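Local coordinates for LbaCas13a H328A (C2c2) (Lachnospiraceae bacterium NK4A179, PDB 5WLH), which uses a bound CRISPR guide RNA to recognise target RNA and cleave RNA, with a preference for cutting at adenosines, at residues 515-521 with 551-555; 572-576 with 626-631; 982-986 with 1042-1046; 988-993 with 1007-1012. One frame throughout, in Å; residues are numbered along the deposited sequence.

Interaction 1 (515-521 with 551-555); sequences SQTVELD and NFLKD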
loop_
_atom_site.group_PDB
_atom_site.type_symbol
_atom_site.label_atom_id
_atom_site.label_comp_id
_atom_site.label_asym_id
_atom_site.label_seq_id
_atom_site.Cartn_x
_atom_site.Cartn_y
_atom_site.Cartn_z
ATOM N N SER A 515 6.669 21.451 16.289
ATOM C CA SER A 515 6.278 22.519 15.366
ATOM C C SER A 515 6.127 23.863 16.069
ATOM O O SER A 515 6.440 24.911 15.486
ATOM C CB SER A 515 4.983 22.139 14.642
ATOM O OG SER A 515 3.891 22.095 15.530
ATOM N N GLN A 516 5.654 23.862 17.314
ATOM C CA GLN A 516 5.449 25.091 18.060
ATOM C C GLN A 516 6.388 25.250 19.246
ATOM O O GLN A 516 6.335 26.284 19.916
ATOM C CB GLN A 516 4.010 25.174 18.560
ATOM C CG GLN A 516 2.977 25.397 17.495
ATOM C CD GLN A 516 1.657 25.753 18.118
ATOM O OE1 GLN A 516 1.436 26.897 18.509
ATOM N NE2 GLN A 516 0.784 24.763 18.263
ATOM N N THR A 517 7.225 24.261 19.545
ATOM C CA THR A 517 8.135 24.380 20.676
ATOM C C THR A 517 9.541 24.783 20.275
ATOM O O THR A 517 10.226 25.451 21.057
ATOM C CB THR A 517 8.212 23.064 21.458
ATOM O OG1 THR A 517 8.584 22.007 20.568
ATOM C CG2 THR A 517 6.879 22.735 22.123
ATOM N N VAL A 518 10.005 24.395 19.085
ATOM C CA VAL A 518 11.382 24.645 18.688
ATOM C C VAL A 518 11.432 25.174 17.262
ATOM O O VAL A 518 10.518 24.977 16.457
ATOM C CB VAL A 518 12.280 23.385 18.813
ATOM C CG1 VAL A 518 12.346 22.906 20.251
ATOM C CG2 VAL A 518 11.785 22.269 17.868
ATOM N N GLU A 519 12.523 25.865 16.960
ATOM C CA GLU A 519 12.867 26.223 15.593
ATOM C C GLU A 519 14.178 25.520 15.287
ATOM O O GLU A 519 15.229 25.886 15.826
ATOM C CB GLU A 519 12.973 27.738 15.411
ATOM C CG GLU A 519 12.956 28.174 13.956
ATOM C CD GLU A 519 13.239 29.657 13.777
ATOM O OE1 GLU A 519 12.798 30.459 14.635
ATOM O OE2 GLU A 519 13.898 30.016 12.772
ATOM N N LEU A 520 14.107 24.473 14.475
ATOM C CA LEU A 520 15.298 23.726 14.117
ATOM C C LEU A 520 16.040 24.446 13.000
ATOM O O LEU A 520 15.514 25.354 12.359
ATOM C CB LEU A 520 14.918 22.305 13.693
ATOM C CG LEU A 520 14.021 21.599 14.714
ATOM C CD1 LEU A 520 13.529 20.216 14.256
ATOM C CD2 LEU A 520 14.784 21.479 16.044
ATOM N N ASP A 521 17.276 24.036 12.772
ATOM C CA ASP A 521 18.019 24.501 11.606
ATOM C C ASP A 521 18.454 23.297 10.787
ATOM O O ASP A 521 18.218 22.145 11.165
ATOM C CB ASP A 521 19.220 25.368 12.004
ATOM C CG ASP A 521 20.103 24.715 13.049
ATOM O OD1 ASP A 521 20.275 23.478 13.018
ATOM O OD2 ASP A 521 20.641 25.453 13.904
ATOM N N ASN A 551 19.050 25.618 22.751
ATOM C CA ASN A 551 19.422 26.434 21.603
ATOM C C ASN A 551 18.300 26.597 20.593
ATOM O O ASN A 551 18.443 27.399 19.665
ATOM C CB ASN A 551 20.626 25.832 20.886
ATOM C CG ASN A 551 21.869 25.826 21.743
ATOM O OD1 ASN A 551 22.104 26.760 22.498
ATOM N ND2 ASN A 551 22.669 24.769 21.634
ATOM N N PHE A 552 17.206 25.852 20.732
ATOM C CA PHE A 552 16.187 25.807 19.698
ATOM C C PHE A 552 14.809 26.209 20.191
ATOM O O PHE A 552 13.891 26.339 19.367
ATOM C CB PHE A 552 16.150 24.398 19.074
ATOM C CG PHE A 552 17.487 23.965 18.541
ATOM C CD1 PHE A 552 17.923 24.408 17.305
ATOM C CD2 PHE A 552 18.333 23.178 19.297
ATOM C CE1 PHE A 552 19.161 24.037 16.819
ATOM C CE2 PHE A 552 19.581 22.812 18.820
ATOM C CZ PHE A 552 19.995 23.242 17.580
ATOM N N LEU A 553 14.646 26.443 21.495
ATOM C CA LEU A 553 13.343 26.792 22.041
ATOM C C LEU A 553 12.833 28.083 21.420
ATOM O O LEU A 553 13.583 29.053 21.283
ATOM C CB LEU A 553 13.426 26.933 23.561
ATOM C CG LEU A 553 13.669 25.627 24.313
ATOM C CD1 LEU A 553 13.879 25.896 25.784
ATOM C CD2 LEU A 553 12.490 24.682 24.100
ATOM N N LYS A 554 11.554 28.075 21.029
ATOM C CA LYS A 554 10.910 29.254 20.457
ATOM C C LYS A 554 10.514 30.255 21.530
ATOM O O LYS A 554 10.517 31.464 21.275
ATOM C CB LYS A 554 9.658 28.855 19.667
ATOM C CG LYS A 554 9.899 28.410 18.229
ATOM C CD LYS A 554 8.608 27.863 17.604
ATOM C CE LYS A 554 8.610 27.996 16.090
ATOM N NZ LYS A 554 7.340 27.513 15.457
ATOM N N ASP A 555 10.165 29.771 22.723
ATOM C CA ASP A 555 9.676 30.615 23.806
ATOM C C ASP A 555 9.581 29.793 25.082
ATOM O O ASP A 555 8.523 29.229 25.388
ATOM C CB ASP A 555 8.313 31.223 23.457
ATOM C CG ASP A 555 7.876 32.305 24.446
ATOM O OD1 ASP A 555 8.409 32.359 25.575
ATOM O OD2 ASP A 555 6.985 33.103 24.086
HETATM O O HOH W 1 9.433 27.053 23.154
#
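The carbonyl oxygen of T517 gathers three donors as the helix runs out. K554 N reaches T517 O at 2.9 Å in a nearly straight bond (168°), though it arrives 36° above the carbonyl plane. A water donates to T517 O at 2.8 Å and accepts from D555 N, carrying the link one residue further. The weakest of the three is the CA-H of L553, with L553 CA 3.5 Å from T517 O. The reciprocal bond, E519 N to F552 O at 2.8 Å, lies in the carbonyl plane. Together the two backbone bonds frame V518 and L553 as an isolated antiparallel bridge, a non-hydrogen-bonded pair.

K554 then doubles back over the other segment. Extended beyond CG, its chain runs past the carbonyl oxygens of Q516 and V518 and puts NZ 2.8 Å from S515 O, again in the carbonyl plane. An ammonium group at the carboxyl end of a helix would be expected to ease the partial negative charge of the last carbonyls.

F552 fills the other end. Its CB meets V518 CB at 4.0 Å, while the ring turns its edge to E519 O and to D521, whose OD2 lies 3.6 Å from F552 CE1. The carboxylate stands nearly perpendicular to the ring, and its other oxygen, OD1, is held by N524.

The bridge thus ties the end of helix 486-517 to the loop leading into helix 559-564, with T517 and L553 packing onto both that helix and helix 588-602.

Interaction 2 (572-576 with 626-631); sequences LWTDF and AMFEHE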
loop_
_atom_site.group_PDB
_atom_site.type_symbol
_atom_site.label_atom_id
_atom_site.label_comp_id
_atom_site.label_asym_id
_atom_site.label_seq_id
_atom_site.Cartn_x
_atom_site.Cartn_y
_atom_site.Cartn_z
ATOM N N LEU A 572 -7.356 23.139 30.842
ATOM C CA LEU A 572 -7.825 21.868 31.374
ATOM C C LEU A 572 -6.877 21.273 32.405
ATOM O O LEU A 572 -7.182 20.214 32.966
ATOM C CB LEU A 572 -8.033 20.863 30.235
ATOM C CG LEU A 572 -8.937 21.306 29.084
ATOM C CD1 LEU A 572 -8.816 20.324 27.949
ATOM C CD2 LEU A 572 -10.384 21.405 29.561
ATOM N N TRP A 573 -5.742 21.923 32.666
ATOM C CA TRP A 573 -4.698 21.358 33.513
ATOM C C TRP A 573 -4.385 22.241 34.716
ATOM O O TRP A 573 -3.347 22.057 35.359
ATOM C CB TRP A 573 -3.430 21.112 32.689
ATOM C CG TRP A 573 -3.639 20.102 31.613
ATOM C CD1 TRP A 573 -4.164 20.324 30.373
ATOM C CD2 TRP A 573 -3.337 18.706 31.682
ATOM N NE1 TRP A 573 -4.216 19.147 29.665
ATOM C CE2 TRP A 573 -3.709 18.138 30.443
ATOM C CE3 TRP A 573 -2.784 17.881 32.664
ATOM C CZ2 TRP A 573 -3.547 16.784 30.161
ATOM C CZ3 TRP A 573 -2.625 16.529 32.385
ATOM C CH2 TRP A 573 -3.004 15.996 31.140
ATOM N N THR A 574 -5.265 23.194 35.035
ATOM C CA THR A 574 -5.009 24.100 36.152
ATOM C C THR A 574 -4.922 23.358 37.481
ATOM O O THR A 574 -4.259 23.832 38.410
ATOM C CB THR A 574 -6.100 25.168 36.222
ATOM O OG1 THR A 574 -7.351 24.538 36.519
ATOM C CG2 THR A 574 -6.214 25.900 34.891
ATOM N N ASP A 575 -5.575 22.201 37.589
ATOM C CA ASP A 575 -5.599 21.404 38.810
ATOM C C ASP A 575 -4.532 20.313 38.839
ATOM O O ASP A 575 -4.526 19.494 39.765
ATOM C CB ASP A 575 -6.978 20.761 38.987
ATOM C CG ASP A 575 -7.175 19.556 38.080
ATOM O OD1 ASP A 575 -6.747 19.616 36.905
ATOM O OD2 ASP A 575 -7.755 18.549 38.542
ATOM N N PHE A 576 -3.636 20.275 37.842
ATOM C CA PHE A 576 -2.674 19.180 37.742
ATOM C C PHE A 576 -1.380 19.558 38.448
ATOM O O PHE A 576 -0.799 20.602 38.139
ATOM C CB PHE A 576 -2.380 18.842 36.278
ATOM C CG PHE A 576 -1.587 17.575 36.095
ATOM C CD1 PHE A 576 -2.195 16.334 36.222
ATOM C CD2 PHE A 576 -0.241 17.625 35.795
ATOM C CE1 PHE A 576 -1.474 15.166 36.048
ATOM C CE2 PHE A 576 0.493 16.457 35.623
ATOM C CZ PHE A 576 -0.128 15.230 35.754
ATOM N N ALA A 626 0.312 9.950 35.051
ATOM C CA ALA A 626 -0.649 10.846 35.687
ATOM C C ALA A 626 -1.358 11.712 34.662
ATOM O O ALA A 626 -2.537 12.047 34.840
ATOM C CB ALA A 626 0.055 11.723 36.729
ATOM N N MET A 627 -0.663 12.093 33.593
ATOM C CA MET A 627 -1.328 12.842 32.531
ATOM C C MET A 627 -2.359 11.980 31.820
ATOM O O MET A 627 -3.455 12.456 31.494
ATOM C CB MET A 627 -0.304 13.377 31.540
ATOM C CG MET A 627 0.468 14.572 32.051
ATOM S SD MET A 627 1.636 15.197 30.838
ATOM C CE MET A 627 0.587 16.205 29.777
ATOM N N PHE A 628 -2.038 10.704 31.586
ATOM C CA PHE A 628 -3.028 9.810 31.002
ATOM C C PHE A 628 -4.253 9.696 31.897
ATOM O O PHE A 628 -5.390 9.809 31.427
ATOM C CB PHE A 628 -2.447 8.422 30.756
ATOM C CG PHE A 628 -3.445 7.469 30.163
ATOM C CD1 PHE A 628 -3.791 7.560 28.819
ATOM C CD2 PHE A 628 -4.067 6.511 30.943
ATOM C CE1 PHE A 628 -4.720 6.694 28.275
ATOM C CE2 PHE A 628 -4.993 5.645 30.406
ATOM C CZ PHE A 628 -5.329 5.744 29.063
ATOM N N GLU A 629 -4.045 9.445 33.194
ATOM C CA GLU A 629 -5.202 9.338 34.077
ATOM C C GLU A 629 -6.006 10.631 34.066
ATOM O O GLU A 629 -7.237 10.601 34.052
ATOM C CB GLU A 629 -4.775 8.982 35.502
ATOM C CG GLU A 629 -5.955 8.935 36.464
ATOM C CD GLU A 629 -5.589 8.348 37.805
ATOM O OE1 GLU A 629 -4.433 8.547 38.228
ATOM O OE2 GLU A 629 -6.459 7.703 38.437
ATOM N N HIS A 630 -5.320 11.775 34.059
ATOM C CA HIS A 630 -6.018 13.053 34.015
ATOM C C HIS A 630 -6.885 13.149 32.771
ATOM O O HIS A 630 -8.020 13.630 32.830
ATOM C CB HIS A 630 -5.004 14.194 34.070
ATOM C CG HIS A 630 -5.617 15.549 34.254
ATOM N ND1 HIS A 630 -5.921 16.377 33.194
ATOM C CD2 HIS A 630 -5.968 16.226 35.373
ATOM C CE1 HIS A 630 -6.441 17.503 33.651
ATOM N NE2 HIS A 630 -6.483 17.436 34.971
ATOM N N GLU A 631 -6.380 12.660 31.637
ATOM C CA GLU A 631 -7.160 12.713 30.406
ATOM C C GLU A 631 -8.324 11.730 30.428
ATOM O O GLU A 631 -9.397 12.040 29.903
ATOM C CB GLU A 631 -6.243 12.465 29.205
ATOM C CG GLU A 631 -5.241 13.581 29.044
ATOM C CD GLU A 631 -4.967 13.936 27.593
ATOM O OE1 GLU A 631 -4.338 13.107 26.902
ATOM O OE2 GLU A 631 -5.365 15.041 27.156
#
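H630 slides its imidazole over the indole of W573 as an offset stack, the centroids 4.2 Å apart and the planes inclined by 27°. H630 ND1 does most of the touching, 3.4 Å from W573 CZ3. On the opposite indole face the methyl of M627 makes a CH-pi contact, CE standing 4.2 Å from the centroid of the six-membered ring, so the tryptophan is gripped between two residues of one helix. M627 reaches there because its chain bends at the last torsion (chi3 81°), which also leaves SD obliquely beside the ring as a Met-aromatic contact. F576 completes the dense part: it directs its ring edge at the imidazole face, with planes at 76°, and packs CZ 3.6 Å from A626 CB.

W573, F576 and H630 thus form an aromatic cluster between helix 621-632 and a type I turn, W573 to F576, closed by F576 N bonding to W573 O at 3.1 Å. An R-x4-H motif in the chain between the two segments is consistent with the HEPN1 nuclease domain. Indole NE1 is hydrogen-bonded to the carbonyl oxygen of F567, and E631, whose CG brushes W573 CZ2, sends its carboxylate to R911 and Y907.

Toward solvent the contact thins to a single polar link. From the exposed turn, D575 meets the imidazole edge: H630 NE2 donates to D575 OD1 at 2.9 Å, on the syn lone pair and close to the imidazole plane.

Interaction 3 (982-986 with 1042-1046); sequences SDYFK and ILSKL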
loop_
_atom_site.group_PDB
_atom_site.type_symbol
_atom_site.label_atom_id
_atom_site.label_comp_id
_atom_site.label_asym_id
_atom_site.label_seq_id
_atom_site.Cartn_x
_atom_site.Cartn_y
_atom_site.Cartn_z
ATOM N N SER A 982 -7.562 31.634 24.617
ATOM C CA SER A 982 -6.300 31.815 25.330
ATOM C C SER A 982 -5.539 30.513 25.518
ATOM O O SER A 982 -4.366 30.547 25.909
ATOM C CB SER A 982 -6.546 32.450 26.699
ATOM O OG SER A 982 -7.485 31.698 27.446
ATOM N N ASP A 983 -6.180 29.369 25.282
ATOM C CA ASP A 983 -5.436 28.119 25.269
ATOM C C ASP A 983 -4.522 28.022 24.058
ATOM O O ASP A 983 -3.548 27.262 24.090
ATOM C CB ASP A 983 -6.391 26.927 25.311
ATOM C CG ASP A 983 -6.817 26.580 26.722
ATOM O OD1 ASP A 983 -6.153 27.053 27.667
ATOM O OD2 ASP A 983 -7.788 25.814 26.890
ATOM N N TYR A 984 -4.809 28.778 23.001
ATOM C CA TYR A 984 -4.065 28.679 21.755
ATOM C C TYR A 984 -3.368 29.965 21.352
ATOM O O TYR A 984 -2.387 29.906 20.604
ATOM C CB TYR A 984 -5.000 28.234 20.619
ATOM C CG TYR A 984 -5.696 26.932 20.944
ATOM C CD1 TYR A 984 -4.995 25.727 20.939
ATOM C CD2 TYR A 984 -7.038 26.907 21.278
ATOM C CE1 TYR A 984 -5.626 24.534 21.255
ATOM C CE2 TYR A 984 -7.678 25.725 21.598
ATOM C CZ TYR A 984 -6.967 24.539 21.576
ATOM O OH TYR A 984 -7.604 23.373 21.898
ATOM N N PHE A 985 -3.826 31.114 21.835
ATOM C CA PHE A 985 -3.217 32.384 21.483
ATOM C C PHE A 985 -3.191 33.279 22.717
ATOM O O PHE A 985 -4.005 33.131 23.633
ATOM C CB PHE A 985 -3.968 33.060 20.326
ATOM C CG PHE A 985 -4.027 32.230 19.059
ATOM C CD1 PHE A 985 -5.054 31.318 18.851
ATOM C CD2 PHE A 985 -3.070 32.378 18.071
ATOM C CE1 PHE A 985 -5.109 30.561 17.689
ATOM C CE2 PHE A 985 -3.125 31.624 16.904
ATOM C CZ PHE A 985 -4.143 30.719 16.715
ATOM N N LYS A 986 -2.227 34.207 22.733
ATOM C CA LYS A 986 -2.077 35.098 23.883
ATOM C C LYS A 986 -3.337 35.930 24.107
ATOM O O LYS A 986 -3.802 36.063 25.245
ATOM C CB LYS A 986 -0.856 36.002 23.695
ATOM C CG LYS A 986 -0.617 37.004 24.822
ATOM C CD LYS A 986 -0.775 36.380 26.212
ATOM C CE LYS A 986 -0.570 37.447 27.296
ATOM N NZ LYS A 986 -0.181 36.917 28.630
ATOM N N ILE A 1042 -7.703 26.195 14.455
ATOM C CA ILE A 1042 -6.854 25.693 15.531
ATOM C C ILE A 1042 -6.239 24.351 15.137
ATOM O O ILE A 1042 -5.054 24.105 15.379
ATOM C CB ILE A 1042 -7.639 25.605 16.855
ATOM C CG1 ILE A 1042 -7.730 26.983 17.519
ATOM C CG2 ILE A 1042 -6.907 24.720 17.853
ATOM C CD1 ILE A 1042 -8.647 27.937 16.860
ATOM N N LEU A 1043 -7.023 23.477 14.491
ATOM C CA LEU A 1043 -6.465 22.200 14.050
ATOM C C LEU A 1043 -5.345 22.411 13.038
ATOM O O LEU A 1043 -4.349 21.679 13.036
ATOM C CB LEU A 1043 -7.569 21.318 13.462
ATOM C CG LEU A 1043 -8.566 20.729 14.458
ATOM C CD1 LEU A 1043 -9.674 20.026 13.706
ATOM C CD2 LEU A 1043 -7.895 19.764 15.452
ATOM N N SER A 1044 -5.489 23.402 12.159
ATOM C CA SER A 1044 -4.413 23.685 11.209
ATOM C C SER A 1044 -3.184 24.254 11.918
ATOM O O SER A 1044 -2.050 24.012 11.489
ATOM C CB SER A 1044 -4.927 24.631 10.123
ATOM O OG SER A 1044 -4.769 25.977 10.521
ATOM N N LYS A 1045 -3.390 24.971 13.024
ATOM C CA LYS A 1045 -2.270 25.504 13.800
ATOM C C LYS A 1045 -1.535 24.397 14.552
ATOM O O LYS A 1045 -0.304 24.416 14.648
ATOM C CB LYS A 1045 -2.780 26.570 14.772
ATOM C CG LYS A 1045 -1.824 26.932 15.912
ATOM C CD LYS A 1045 -0.910 28.085 15.532
ATOM C CE LYS A 1045 -0.582 28.986 16.731
ATOM N NZ LYS A 1045 -0.746 28.316 18.063
ATOM N N LEU A 1046 -2.264 23.434 15.106
ATOM C CA LEU A 1046 -1.604 22.398 15.898
ATOM C C LEU A 1046 -0.952 21.352 15.007
ATOM O O LEU A 1046 0.161 20.891 15.292
ATOM C CB LEU A 1046 -2.607 21.708 16.820
ATOM C CG LEU A 1046 -3.324 22.563 17.865
ATOM C CD1 LEU A 1046 -4.320 21.715 18.650
ATOM C CD2 LEU A 1046 -2.304 23.173 18.786
#
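Y984 lays its ring flat on I1042, and the contact grows along the side chain. From CB, with CG anti to the carbonyl carbon (chi1 -56°), the ring is carried toward the helix. CG sits astride both branches of the isoleucine, I1042 CG1 and CG2. Beyond it the two sides of the ring part company: CD2 lies 3.8 Å from I1042 CG1, whereas CD1 lies over the methyl CG2. CE1 comes closest, 3.6 Å from I1042 CG2, and also touches L1046 CD1 at 4.1 Å. CE2 and CZ remain above the same methyl, which stands 3.6 Å from the ring centroid and only 10° off the normal, a well-centred CH-pi contact. At the tip, OH turns to the backbone N of S978, so a buried hydroxyl is satisfied earlier in the same loop. The other face carries CB of D983.

F985 supplies a second aromatic grip. The bent chain of K1045 brings CE to 3.7 Å from F985 CE2 and places NZ over the ring face, 4.6 Å from the centroid, as a cation-pi interaction. That ammonium also gives a weak hydrogen bond of 3.4 Å to Y984 O, while its stronger partner is Q516 OE1. Ring, carbonyl and amide therefore share one positive charge.

I1042, K1045 and L1046 follow the i, i+3, i+4 spacing of a single helix face. The arrangement is that of a loop packed by consecutive aromatics onto helix 1039-1047, in a largely helical part of the nuclease; the nearest atom of the contact is about 6 Å from the bound RNA.

Interaction 4 (988-993 with 1007-1012); sequences DEVYAE and NYKDSL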
loop_
_atom_site.group_PDB
_atom_site.type_symbol
_atom_site.label_atom_id
_atom_site.label_comp_id
_atom_site.label_asym_id
_atom_site.label_seq_id
_atom_site.Cartn_x
_atom_site.Cartn_y
_atom_site.Cartn_z
ATOM N N ASP A 988 -7.018 37.957 21.837
ATOM C CA ASP A 988 -7.822 38.040 20.623
ATOM C C ASP A 988 -7.071 38.695 19.476
ATOM O O ASP A 988 -7.415 38.459 18.314
ATOM C CB ASP A 988 -9.112 38.811 20.896
ATOM C CG ASP A 988 -10.019 38.103 21.878
ATOM O OD1 ASP A 988 -9.763 36.920 22.187
ATOM O OD2 ASP A 988 -10.989 38.739 22.343
ATOM N N GLU A 989 -6.045 39.496 19.769
ATOM C CA GLU A 989 -5.335 40.203 18.708
ATOM C C GLU A 989 -4.417 39.273 17.921
ATOM O O GLU A 989 -4.414 39.302 16.686
ATOM C CB GLU A 989 -4.537 41.376 19.286
ATOM C CG GLU A 989 -3.566 42.006 18.290
ATOM C CD GLU A 989 -4.267 42.739 17.153
ATOM O OE1 GLU A 989 -3.585 43.111 16.175
ATOM O OE2 GLU A 989 -5.494 42.952 17.233
ATOM N N VAL A 990 -3.614 38.455 18.609
ATOM C CA VAL A 990 -2.769 37.504 17.892
ATOM C C VAL A 990 -3.625 36.452 17.200
ATOM O O VAL A 990 -3.294 35.988 16.103
ATOM C CB VAL A 990 -1.731 36.858 18.829
ATOM C CG1 VAL A 990 -0.541 37.779 19.026
ATOM C CG2 VAL A 990 -2.362 36.496 20.160
ATOM N N TYR A 991 -4.738 36.060 17.823
ATOM C CA TYR A 991 -5.657 35.131 17.171
ATOM C C TYR A 991 -6.200 35.724 15.879
ATOM O O TYR A 991 -6.169 35.079 14.825
ATOM C CB TYR A 991 -6.802 34.766 18.116
ATOM C CG TYR A 991 -7.824 33.825 17.507
ATOM C CD1 TYR A 991 -7.434 32.798 16.654
ATOM C CD2 TYR A 991 -9.171 33.959 17.789
ATOM C CE1 TYR A 991 -8.358 31.942 16.097
ATOM C CE2 TYR A 991 -10.105 33.106 17.236
ATOM C CZ TYR A 991 -9.693 32.098 16.388
ATOM O OH TYR A 991 -10.620 31.250 15.832
ATOM N N ALA A 992 -6.691 36.966 15.938
ATOM C CA ALA A 992 -7.225 37.607 14.741
ATOM C C ALA A 992 -6.159 37.739 13.663
ATOM O O ALA A 992 -6.446 37.586 12.470
ATOM C CB ALA A 992 -7.800 38.978 15.097
ATOM N N GLU A 993 -4.919 38.026 14.063
ATOM C CA GLU A 993 -3.832 38.092 13.090
ATOM C C GLU A 993 -3.547 36.726 12.479
ATOM O O GLU A 993 -3.190 36.632 11.298
ATOM C CB GLU A 993 -2.571 38.653 13.747
ATOM C CG GLU A 993 -1.380 38.766 12.808
ATOM C CD GLU A 993 -0.239 39.563 13.408
ATOM O OE1 GLU A 993 0.650 39.998 12.644
ATOM O OE2 GLU A 993 -0.232 39.752 14.646
ATOM N N ASN A 1007 -5.505 47.464 14.355
ATOM C CA ASN A 1007 -5.652 46.277 15.172
ATOM C C ASN A 1007 -6.408 45.216 14.382
ATOM O O ASN A 1007 -7.391 45.517 13.693
ATOM C CB ASN A 1007 -6.378 46.606 16.459
ATOM C CG ASN A 1007 -5.427 47.125 17.523
ATOM O OD1 ASN A 1007 -5.770 47.158 18.710
ATOM N ND2 ASN A 1007 -4.230 47.524 17.113
ATOM N N TYR A 1008 -5.937 43.963 14.468
ATOM C CA TYR A 1008 -6.606 42.878 13.750
ATOM C C TYR A 1008 -7.967 42.560 14.353
ATOM O O TYR A 1008 -8.924 42.286 13.619
ATOM C CB TYR A 1008 -5.715 41.647 13.754
ATOM C CG TYR A 1008 -4.514 41.743 12.839
ATOM C CD1 TYR A 1008 -4.627 41.406 11.500
ATOM C CD2 TYR A 1008 -3.263 42.147 13.313
ATOM C CE1 TYR A 1008 -3.545 41.475 10.650
ATOM C CE2 TYR A 1008 -2.170 42.217 12.466
ATOM C CZ TYR A 1008 -2.315 41.882 11.138
ATOM O OH TYR A 1008 -1.214 41.956 10.316
ATOM N N LYS A 1009 -8.069 42.577 15.684
ATOM C CA LYS A 1009 -9.326 42.224 16.342
ATOM C C LYS A 1009 -10.468 43.119 15.876
ATOM O O LYS A 1009 -11.594 42.649 15.671
ATOM C CB LYS A 1009 -9.160 42.308 17.861
ATOM C CG LYS A 1009 -10.428 42.046 18.660
ATOM C CD LYS A 1009 -10.218 42.368 20.134
ATOM C CE LYS A 1009 -11.487 42.148 20.941
ATOM N NZ LYS A 1009 -11.302 42.525 22.368
ATOM N N ASP A 1010 -10.197 44.414 15.697
ATOM C CA ASP A 1010 -11.237 45.337 15.252
ATOM C C ASP A 1010 -11.500 45.203 13.759
ATOM O O ASP A 1010 -12.656 45.253 13.320
ATOM C CB ASP A 1010 -10.847 46.772 15.596
ATOM C CG ASP A 1010 -10.886 47.040 17.080
ATOM O OD1 ASP A 1010 -11.786 46.492 17.752
ATOM O OD2 ASP A 1010 -10.011 47.785 17.573
ATOM N N SER A 1011 -10.439 45.035 12.967
ATOM C CA SER A 1011 -10.611 44.849 11.533
ATOM C C SER A 1011 -11.451 43.614 11.228
ATOM O O SER A 1011 -12.228 43.612 10.264
ATOM C CB SER A 1011 -9.244 44.757 10.860
ATOM O OG SER A 1011 -9.300 45.232 9.531
ATOM N N LEU A 1012 -11.323 42.563 12.043
ATOM C CA LEU A 1012 -12.147 41.372 11.867
ATOM C C LEU A 1012 -13.563 41.599 12.383
ATOM O O LEU A 1012 -14.530 41.119 11.783
ATOM C CB LEU A 1012 -11.499 40.173 12.572
ATOM C CG LEU A 1012 -12.297 38.864 12.639
ATOM C CD1 LEU A 1012 -12.687 38.381 11.245
ATOM C CD2 LEU A 1012 -11.521 37.783 13.393
#
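E989 binds the start of the neighbouring helix with both carboxylate oxygens: OE1 accepts from Y1008 N and OE2 from K1009 N, each at 3.0 Å. The setting is a helix-loop-helix unit of helices 988-995 and 1008-1017, whose segments 988-993 and 1008-1012 cross at 61°. N1007 occupies the N-cap position, but its side chain makes no capping bond, and the glutamate from the other helix receives the first amides instead. Its conformation makes this possible: CG stands anti to the backbone N, then the chain folds at chi2 (68°), swinging the carboxylate across the gap. Y1008 N meets the syn lone pair of OE1, whereas K1009 N approaches OE2 from 30° outside the carboxylate plane. Two N-H groups and the helix terminus would probably stabilise the charged form.

E993, one turn on, takes the opposite shape. Fully extended, it runs along the face of the Y1008 ring, with CB 3.7 Å from the centroid in a CH-pi contact and its carboxylate nearly parallel to the ring. Y1003 also stacks with this tyrosine. K1009 is likewise stretched out, resting its CD on D988 CB; the salt bridge from its NZ to D988 OD2 is long, 3.8 Å, and the aspartate's stronger partner is H1034. Between the helices, A992 settles its CB 3.6 Å from CB of Y1008.

How the interactions relate
All four contacts lie on one side of the chain's centre. Interaction 3, the most buried, relies on ring faces, whereas interaction 1 leans on backbone amides and carbonyls and interaction 4 on a carboxylate that receives backbone amides, both more open; interaction 2 mixes an aromatic cluster with one polar link at its exposed turn. Interactions 1 and 3 touch directly: Q516 OE1 lies 2.6 Å from K1045 NZ, joining the end of helix 486-517 to helix 1039-1047. Interaction 4 is nested within the loop that interaction 3 closes, and they meet where F985 packs on V990 and Y991. Interaction 2 touches none of the others, although its atoms come within about 5 Å of interaction 3.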